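Pectate lyase II (Xanthomonas campestris pv. campestris, PDB 2QY1) probably cleaves pectate, the de-esterified polygalacturonan of plant cell walls, by beta-elimination, as a secreted polysaccharide lyase of family 1. Local coordinates at residues G237-I249 with L302-K315. The protein carries 2 engineered substitutions. Sequence-based numbering, arbitrary orientation.
Sequences GIAKIESNYFENI and LGYIYTVTPAAQVK
With CG trans to the backbone N (chi1 -165°), the Y245 ring swings out from one coil of the parallel beta-helix of this pectate lyase family and meets K315, whose all-extended chain runs across it. K315 CB sits 3.6 Å from the centroid of the Y245 ring and only 5° off its normal, a CH-pi contact over the face. A311 O lies in the plane of that ring, 3.3 Å from Y245 CD1, and Y270 stacks on the ring from outside the two segments. Beyond the ring, K315 NZ reaches E247 OE2 at 2.9 Å in a salt bridge on the syn lone pair, and Y222 OH bonds the same oxygen. At the turn after strand 238-242, A311 CB packs 3.9 Å from S243 CA, while one water joins S243 OG to A311 N. On the strand itself, the E242 carboxylate meets the Y306 ring at its edge, its carbon in the ring plane and the two planes nearly perpendicular (87°). Y306 OH bonds the syn lone pair of E242 OE2 at 2.7 Å; H217 NE2 also bonds this oxygen, so OE2 is gripped by two bonds. The segment 302-315 traverses the outside of strand and turn before entering helix 314-321. The other carboxylate oxygen, E242 OE1, lies 3.6 Å from V308 CG1.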
ATOM      1  N   GLY A 237     -15.150   3.991   8.639  1.00 19.91           N
ATOM      2  CA  GLY A 237     -13.933   3.239   8.929  1.00 19.67           C
ATOM      3  C   GLY A 237     -13.330   3.668  10.256  1.00 19.69           C
ATOM      4  O   GLY A 237     -13.487   4.818  10.679  1.00 19.60           O
ATOM      5  N   ILE A 238     -12.663   2.739  10.931  1.00 19.49           N
ATOM      6  CA  ILE A 238     -11.948   3.060  12.164  1.00 19.44           C
ATOM      7  C   ILE A 238     -10.490   2.626  12.023  1.00 19.37           C
ATOM      8  O   ILE A 238     -10.209   1.523  11.564  1.00 19.39           O
ATOM      9  CB  ILE A 238     -12.607   2.409  13.416  1.00 19.41           C
ATOM     10  CG1 ILE A 238     -14.068   2.864  13.554  1.00 19.28           C
ATOM     11  CG2 ILE A 238     -11.817   2.744  14.684  1.00 19.45           C
ATOM     12  CD1 ILE A 238     -14.890   2.084  14.584  1.00 19.68           C
ATOM     13  N   ALA A 239      -9.571   3.509  12.403  1.00 19.40           N
ATOM     14  CA  ALA A 239      -8.144   3.207  12.348  1.00 19.31           C
ATOM     15  C   ALA A 239      -7.498   3.325  13.725  1.00 19.40           C
ATOM     16  O   ALA A 239      -7.599   4.364  14.380  1.00 19.34           O
ATOM     17  CB  ALA A 239      -7.446   4.126  11.358  1.00 19.35           C
ATOM     18  N   LYS A 240      -6.851   2.250  14.165  1.00 19.47           N
ATOM     19  CA  LYS A 240      -5.996   2.310  15.342  1.00 19.60           C
ATOM     20  C   LYS A 240      -4.635   2.834  14.887  1.00 19.66           C
ATOM     21  O   LYS A 240      -3.880   2.131  14.213  1.00 19.74           O
ATOM     22  CB  LYS A 240      -5.871   0.935  16.010  1.00 19.49           C
ATOM     23  CG  LYS A 240      -5.060   0.953  17.298  1.00 19.45           C
ATOM     24  CD  LYS A 240      -5.038  -0.409  17.977  1.00 19.75           C
ATOM     25  CE  LYS A 240      -4.303  -0.346  19.310  1.00 20.22           C
ATOM     26  NZ  LYS A 240      -5.044   0.433  20.345  1.00 21.17           N
ATOM     27  N   ILE A 241      -4.346   4.082  15.249  1.00 19.71           N
ATOM     28  CA  ILE A 241      -3.128   4.766  14.819  1.00 19.71           C
ATOM     29  C   ILE A 241      -2.161   4.857  16.000  1.00 19.79           C
ATOM     30  O   ILE A 241      -2.373   5.635  16.932  1.00 19.48           O
ATOM     31  CB  ILE A 241      -3.444   6.169  14.233  1.00 19.66           C
ATOM     32  CG1 ILE A 241      -4.449   6.049  13.079  1.00 19.72           C
ATOM     33  CG2 ILE A 241      -2.162   6.876  13.779  1.00 19.83           C
ATOM     34  CD1 ILE A 241      -5.008   7.376  12.579  1.00 19.67           C
ATOM     35  N   GLU A 242      -1.096   4.059  15.939  1.00 19.77           N
ATOM     36  CA  GLU A 242      -0.252   3.792  17.102  1.00 19.97           C
ATOM     37  C   GLU A 242       1.242   3.927  16.803  1.00 20.01           C
ATOM     38  O   GLU A 242       1.734   3.379  15.821  1.00 19.90           O
ATOM     39  CB  GLU A 242      -0.559   2.383  17.624  1.00 20.07           C
ATOM     40  CG  GLU A 242       0.209   1.964  18.867  1.00 20.32           C
ATOM     41  CD  GLU A 242      -0.069   0.528  19.291  1.00 20.27           C
ATOM     42  OE1 GLU A 242       0.481   0.111  20.330  1.00 20.27           O
ATOM     43  OE2 GLU A 242      -0.828  -0.186  18.596  1.00 20.65           O
ATOM     44  N   SER A 243       1.953   4.660  17.659  1.00 20.04           N
ATOM     45  CA  SER A 243       3.423   4.727  17.625  1.00 20.20           C
ATOM     46  C   SER A 243       4.044   5.005  16.249  1.00 20.27           C
ATOM     47  O   SER A 243       5.074   4.424  15.892  1.00 20.25           O
ATOM     48  CB  SER A 243       4.029   3.453  18.235  1.00 20.30           C
ATOM     49  OG  SER A 243       3.712   3.350  19.612  1.00 20.27           O
ATOM     50  N   ASN A 244       3.413   5.888  15.482  1.00 20.26           N
ATOM     51  CA  ASN A 244       3.983   6.350  14.222  1.00 20.48           C
ATOM     52  C   ASN A 244       4.917   7.533  14.478  1.00 20.50           C
ATOM     53  O   ASN A 244       4.940   8.092  15.578  1.00 20.55           O
ATOM     54  CB  ASN A 244       2.877   6.737  13.229  1.00 20.40           C
ATOM     55  CG  ASN A 244       1.896   5.605  12.962  1.00 20.45           C
ATOM     56  OD1 ASN A 244       0.816   5.551  13.552  1.00 21.51           O
ATOM     57  ND2 ASN A 244       2.269   4.694  12.078  1.00 19.04           N
ATOM     58  N   TYR A 245       5.691   7.899  13.462  1.00 20.61           N
ATOM     59  CA  TYR A 245       6.582   9.052  13.523  1.00 20.65           C
ATOM     60  C   TYR A 245       6.160  10.022  12.423  1.00 20.74           C
ATOM     61  O   TYR A 245       6.333   9.731  11.237  1.00 20.65           O
ATOM     62  CB  TYR A 245       8.033   8.598  13.319  1.00 20.55           C
ATOM     63  CG  TYR A 245       9.106   9.605  13.691  1.00 20.45           C
ATOM     64  CD1 TYR A 245       9.919   9.398  14.806  1.00 20.51           C
ATOM     65  CD2 TYR A 245       9.331  10.746  12.916  1.00 20.45           C
ATOM     66  CE1 TYR A 245      10.918  10.304  15.147  1.00 20.52           C
ATOM     67  CE2 TYR A 245      10.326  11.660  13.250  1.00 20.50           C
ATOM     68  CZ  TYR A 245      11.115  11.432  14.366  1.00 20.51           C
ATOM     69  OH  TYR A 245      12.098  12.329  14.705  1.00 20.51           O
ATOM     70  N   PHE A 246       5.589  11.159  12.822  1.00 20.81           N
ATOM     71  CA  PHE A 246       5.112  12.175  11.883  1.00 21.01           C
ATOM     72  C   PHE A 246       6.023  13.403  11.891  1.00 21.07           C
ATOM     73  O   PHE A 246       6.354  13.926  12.958  1.00 20.90           O
ATOM     74  CB  PHE A 246       3.694  12.636  12.246  1.00 21.11           C
ATOM     75  CG  PHE A 246       2.647  11.558  12.177  1.00 21.32           C
ATOM     76  CD1 PHE A 246       2.243  10.891  13.328  1.00 21.45           C
ATOM     77  CD2 PHE A 246       2.036  11.233  10.963  1.00 21.49           C
ATOM     78  CE1 PHE A 246       1.262   9.906  13.275  1.00 21.51           C
ATOM     79  CE2 PHE A 246       1.055  10.248  10.902  1.00 21.18           C
ATOM     80  CZ  PHE A 246       0.668   9.581  12.060  1.00 21.25           C
ATOM     81  N   GLU A 247       6.418  13.860  10.704  1.00 21.20           N
ATOM     82  CA  GLU A 247       7.087  15.161  10.551  1.00 21.29           C
ATOM     83  C   GLU A 247       6.910  15.699   9.135  1.00 21.36           C
ATOM     84  O   GLU A 247       6.721  14.922   8.194  1.00 21.44           O
ATOM     85  CB  GLU A 247       8.574  15.095  10.932  1.00 21.27           C
ATOM     86  CG  GLU A 247       9.425  14.151  10.086  1.00 21.25           C
ATOM     87  CD  GLU A 247      10.893  14.180  10.470  1.00 21.50           C
ATOM     88  OE1 GLU A 247      11.284  15.028  11.300  1.00 21.24           O
ATOM     89  OE2 GLU A 247      11.663  13.354   9.940  1.00 21.69           O
ATOM     90  N   ASN A 248       6.971  17.024   8.994  1.00 21.30           N
ATOM     91  CA  ASN A 248       6.779  17.695   7.704  1.00 21.26           C
ATOM     92  C   ASN A 248       5.574  17.123   6.947  1.00 21.18           C
ATOM     93  O   ASN A 248       5.700  16.621   5.830  1.00 21.13           O
ATOM     94  CB  ASN A 248       8.060  17.626   6.860  1.00 21.24           C
ATOM     95  CG  ASN A 248       9.275  18.182   7.591  1.00 21.44           C
ATOM     96  OD1 ASN A 248      10.285  17.497   7.748  1.00 21.86           O
ATOM     97  ND2 ASN A 248       9.175  19.423   8.048  1.00 20.29           N
ATOM     98  N   ILE A 249       4.410  17.187   7.584  1.00 21.16           N
ATOM     99  CA  ILE A 249       3.200  16.565   7.052  1.00 21.05           C
ATOM    100  C   ILE A 249       1.993  17.480   7.243  1.00 21.12           C
ATOM    101  O   ILE A 249       1.797  18.053   8.320  1.00 21.12           O
ATOM    102  CB  ILE A 249       2.957  15.138   7.667  1.00 21.05           C
ATOM    103  CG1 ILE A 249       1.634  14.533   7.175  1.00 20.83           C
ATOM    104  CG2 ILE A 249       3.022  15.168   9.197  1.00 20.85           C
ATOM    105  CD1 ILE A 249       1.546  13.010   7.300  1.00 20.83           C
ATOM    106  N   LEU A 302      -7.783  -6.968  18.062  1.00 24.03           N
ATOM    107  CA  LEU A 302      -7.053  -7.129  16.808  1.00 23.88           C
ATOM    108  C   LEU A 302      -6.931  -8.607  16.457  1.00 23.84           C
ATOM    109  O   LEU A 302      -6.972  -8.979  15.282  1.00 23.95           O
ATOM    110  CB  LEU A 302      -5.668  -6.480  16.897  1.00 23.79           C
ATOM    111  CG  LEU A 302      -5.625  -4.950  16.875  1.00 23.77           C
ATOM    112  CD1 LEU A 302      -4.307  -4.446  17.442  1.00 23.55           C
ATOM    113  CD2 LEU A 302      -5.842  -4.408  15.462  1.00 23.62           C
ATOM    114  N   GLY A 303      -6.796  -9.440  17.486  1.00 23.66           N
ATOM    115  CA  GLY A 303      -6.732 -10.885  17.314  1.00 23.53           C
ATOM    116  C   GLY A 303      -5.361 -11.367  16.890  1.00 23.48           C
ATOM    117  O   GLY A 303      -5.219 -12.494  16.408  1.00 23.30           O
ATOM    118  N   TYR A 304      -4.354 -10.510  17.059  1.00 23.39           N
ATOM    119  CA  TYR A 304      -2.966 -10.873  16.778  1.00 23.34           C
ATOM    120  C   TYR A 304      -1.969 -10.200  17.720  1.00 23.65           C
ATOM    121  O   TYR A 304      -2.282  -9.194  18.366  1.00 23.43           O
ATOM    122  CB  TYR A 304      -2.596 -10.597  15.313  1.00 23.13           C
ATOM    123  CG  TYR A 304      -2.738  -9.157  14.857  1.00 22.48           C
ATOM    124  CD1 TYR A 304      -3.788  -8.775  14.023  1.00 22.44           C
ATOM    125  CD2 TYR A 304      -1.809  -8.184  15.235  1.00 22.57           C
ATOM    126  CE1 TYR A 304      -3.919  -7.460  13.585  1.00 21.97           C
ATOM    127  CE2 TYR A 304      -1.932  -6.863  14.806  1.00 22.23           C
ATOM    128  CZ  TYR A 304      -2.989  -6.511  13.979  1.00 22.41           C
ATOM    129  OH  TYR A 304      -3.110  -5.211  13.542  1.00 22.30           O
ATOM    130  N   ILE A 305      -0.769 -10.772  17.775  1.00 23.95           N
ATOM    131  CA  ILE A 305       0.320 -10.273  18.608  1.00 24.31           C
ATOM    132  C   ILE A 305       1.273  -9.431  17.762  1.00 24.52           C
ATOM    133  O   ILE A 305       1.583  -9.792  16.625  1.00 24.56           O
ATOM    134  CB  ILE A 305       1.099 -11.451  19.264  1.00 24.35           C
ATOM    135  CG1 ILE A 305       0.146 -12.403  20.015  1.00 24.74           C
ATOM    136  CG2 ILE A 305       2.233 -10.941  20.158  1.00 24.33           C
ATOM    137  CD1 ILE A 305      -0.615 -11.784  21.187  1.00 25.71           C
ATOM    138  N   TYR A 306       1.730  -8.307  18.316  1.00 24.71           N
ATOM    139  CA  TYR A 306       2.671  -7.427  17.617  1.00 25.07           C
ATOM    140  C   TYR A 306       3.646  -6.729  18.567  1.00 25.33           C
ATOM    141  O   TYR A 306       3.297  -6.417  19.705  1.00 25.42           O
ATOM    142  CB  TYR A 306       1.921  -6.403  16.749  1.00 24.85           C
ATOM    143  CG  TYR A 306       1.049  -5.421  17.510  1.00 24.88           C
ATOM    144  CD1 TYR A 306      -0.204  -5.798  18.002  1.00 24.46           C
ATOM    145  CD2 TYR A 306       1.465  -4.105  17.714  1.00 24.69           C
ATOM    146  CE1 TYR A 306      -1.008  -4.893  18.695  1.00 24.43           C
ATOM    147  CE2 TYR A 306       0.666  -3.196  18.400  1.00 24.63           C
ATOM    148  CZ  TYR A 306      -0.566  -3.595  18.889  1.00 24.55           C
ATOM    149  OH  TYR A 306      -1.354  -2.691  19.566  1.00 24.59           O
ATOM    150  N   THR A 307       4.867  -6.503  18.087  1.00 25.78           N
ATOM    151  CA  THR A 307       5.900  -5.806  18.854  1.00 26.24           C
ATOM    152  C   THR A 307       6.056  -4.379  18.345  1.00 25.96           C
ATOM    153  O   THR A 307       6.386  -4.159  17.176  1.00 26.14           O
ATOM    154  CB  THR A 307       7.265  -6.541  18.783  1.00 26.39           C
ATOM    155  OG1 THR A 307       7.129  -7.861  19.322  1.00 27.73           O
ATOM    156  CG2 THR A 307       8.335  -5.794  19.577  1.00 26.97           C
ATOM    157  N   VAL A 308       5.813  -3.415  19.226  1.00 25.79           N
ATOM    158  CA  VAL A 308       5.919  -2.006  18.856  1.00 25.65           C
ATOM    159  C   VAL A 308       7.341  -1.481  19.035  1.00 25.29           C
ATOM    160  O   VAL A 308       7.957  -1.667  20.086  1.00 25.07           O
ATOM    161  CB  VAL A 308       4.913  -1.104  19.631  1.00 25.74           C
ATOM    162  CG1 VAL A 308       3.494  -1.342  19.141  1.00 25.76           C
ATOM    163  CG2 VAL A 308       5.008  -1.328  21.139  1.00 26.11           C
ATOM    164  N   THR A 309       7.861  -0.854  17.983  1.00 24.83           N
ATOM    165  CA  THR A 309       9.081  -0.067  18.066  1.00 24.48           C
ATOM    166  C   THR A 309       8.710   1.211  18.811  1.00 24.27           C
ATOM    167  O   THR A 309       7.698   1.833  18.478  1.00 24.23           O
ATOM    168  CB  THR A 309       9.606   0.301  16.655  1.00 24.44           C
ATOM    169  OG1 THR A 309       9.774  -0.890  15.877  1.00 24.42           O
ATOM    170  CG2 THR A 309      10.939   1.044  16.731  1.00 24.38           C
ATOM    171  N   PRO A 310       9.496   1.594  19.842  1.00 24.10           N
ATOM    172  CA  PRO A 310       9.252   2.883  20.493  1.00 23.90           C
ATOM    173  C   PRO A 310       9.168   3.999  19.454  1.00 23.72           C
ATOM    174  O   PRO A 310      10.041   4.100  18.586  1.00 23.69           O
ATOM    175  CB  PRO A 310      10.477   3.057  21.390  1.00 23.95           C
ATOM    176  CG  PRO A 310      10.879   1.661  21.725  1.00 24.07           C
ATOM    177  CD  PRO A 310      10.613   0.866  20.476  1.00 24.05           C
ATOM    178  N   ALA A 311       8.115   4.810  19.544  1.00 23.36           N
ATOM    179  CA  ALA A 311       7.760   5.781  18.504  1.00 23.20           C
ATOM    180  C   ALA A 311       8.901   6.700  18.064  1.00 23.08           C
ATOM    181  O   ALA A 311       9.054   6.966  16.872  1.00 22.78           O
ATOM    182  CB  ALA A 311       6.556   6.603  18.942  1.00 23.11           C
ATOM    183  N   ALA A 312       9.696   7.173  19.025  1.00 22.84           N
ATOM    184  CA  ALA A 312      10.824   8.065  18.737  1.00 22.79           C
ATOM    185  C   ALA A 312      11.909   7.387  17.899  1.00 22.79           C
ATOM    186  O   ALA A 312      12.654   8.054  17.180  1.00 22.94           O
ATOM    187  CB  ALA A 312      11.412   8.621  20.030  1.00 22.85           C
ATOM    188  N   GLN A 313      11.980   6.059  17.992  1.00 22.50           N
ATOM    189  CA  GLN A 313      12.981   5.270  17.275  1.00 22.40           C
ATOM    190  C   GLN A 313      12.508   4.831  15.884  1.00 22.02           C
ATOM    191  O   GLN A 313      13.299   4.304  15.099  1.00 21.93           O
ATOM    192  CB  GLN A 313      13.386   4.048  18.105  1.00 22.34           C
ATOM    193  CG  GLN A 313      14.072   4.392  19.432  1.00 22.83           C
ATOM    194  CD  GLN A 313      14.308   3.178  20.318  1.00 22.96           C
ATOM    195  OE1 GLN A 313      14.321   3.288  21.547  1.00 24.44           O
ATOM    196  NE2 GLN A 313      14.497   2.017  19.703  1.00 23.26           N
ATOM    197  N   VAL A 314      11.230   5.068  15.588  1.00 21.73           N
ATOM    198  CA  VAL A 314      10.608   4.633  14.326  1.00 21.56           C
ATOM    199  C   VAL A 314      11.273   5.224  13.076  1.00 21.53           C
ATOM    200  O   VAL A 314      11.510   4.504  12.107  1.00 21.52           O
ATOM    201  CB  VAL A 314       9.066   4.883  14.328  1.00 21.52           C
ATOM    202  CG1 VAL A 314       8.478   4.835  12.915  1.00 21.21           C
ATOM    203  CG2 VAL A 314       8.370   3.873  15.226  1.00 21.15           C
ATOM    204  N   LYS A 315      11.583   6.520  13.100  1.00 21.50           N
ATOM    205  CA  LYS A 315      12.264   7.164  11.972  1.00 21.38           C
ATOM    206  C   LYS A 315      13.530   6.404  11.574  1.00 21.42           C
ATOM    207  O   LYS A 315      13.676   6.008  10.418  1.00 21.23           O
ATOM    208  CB  LYS A 315      12.591   8.632  12.277  1.00 21.32           C
ATOM    209  CG  LYS A 315      13.419   9.326  11.195  1.00 21.14           C
ATOM    210  CD  LYS A 315      13.537  10.825  11.439  1.00 21.36           C
ATOM    211  CE  LYS A 315      14.459  11.483  10.416  1.00 21.78           C
ATOM    212  NZ  LYS A 315      14.481  12.974  10.540  1.00 21.75           N
TER
HETATM  213  O   HOH W   1       5.701   3.883  21.393  1.00 23.18           O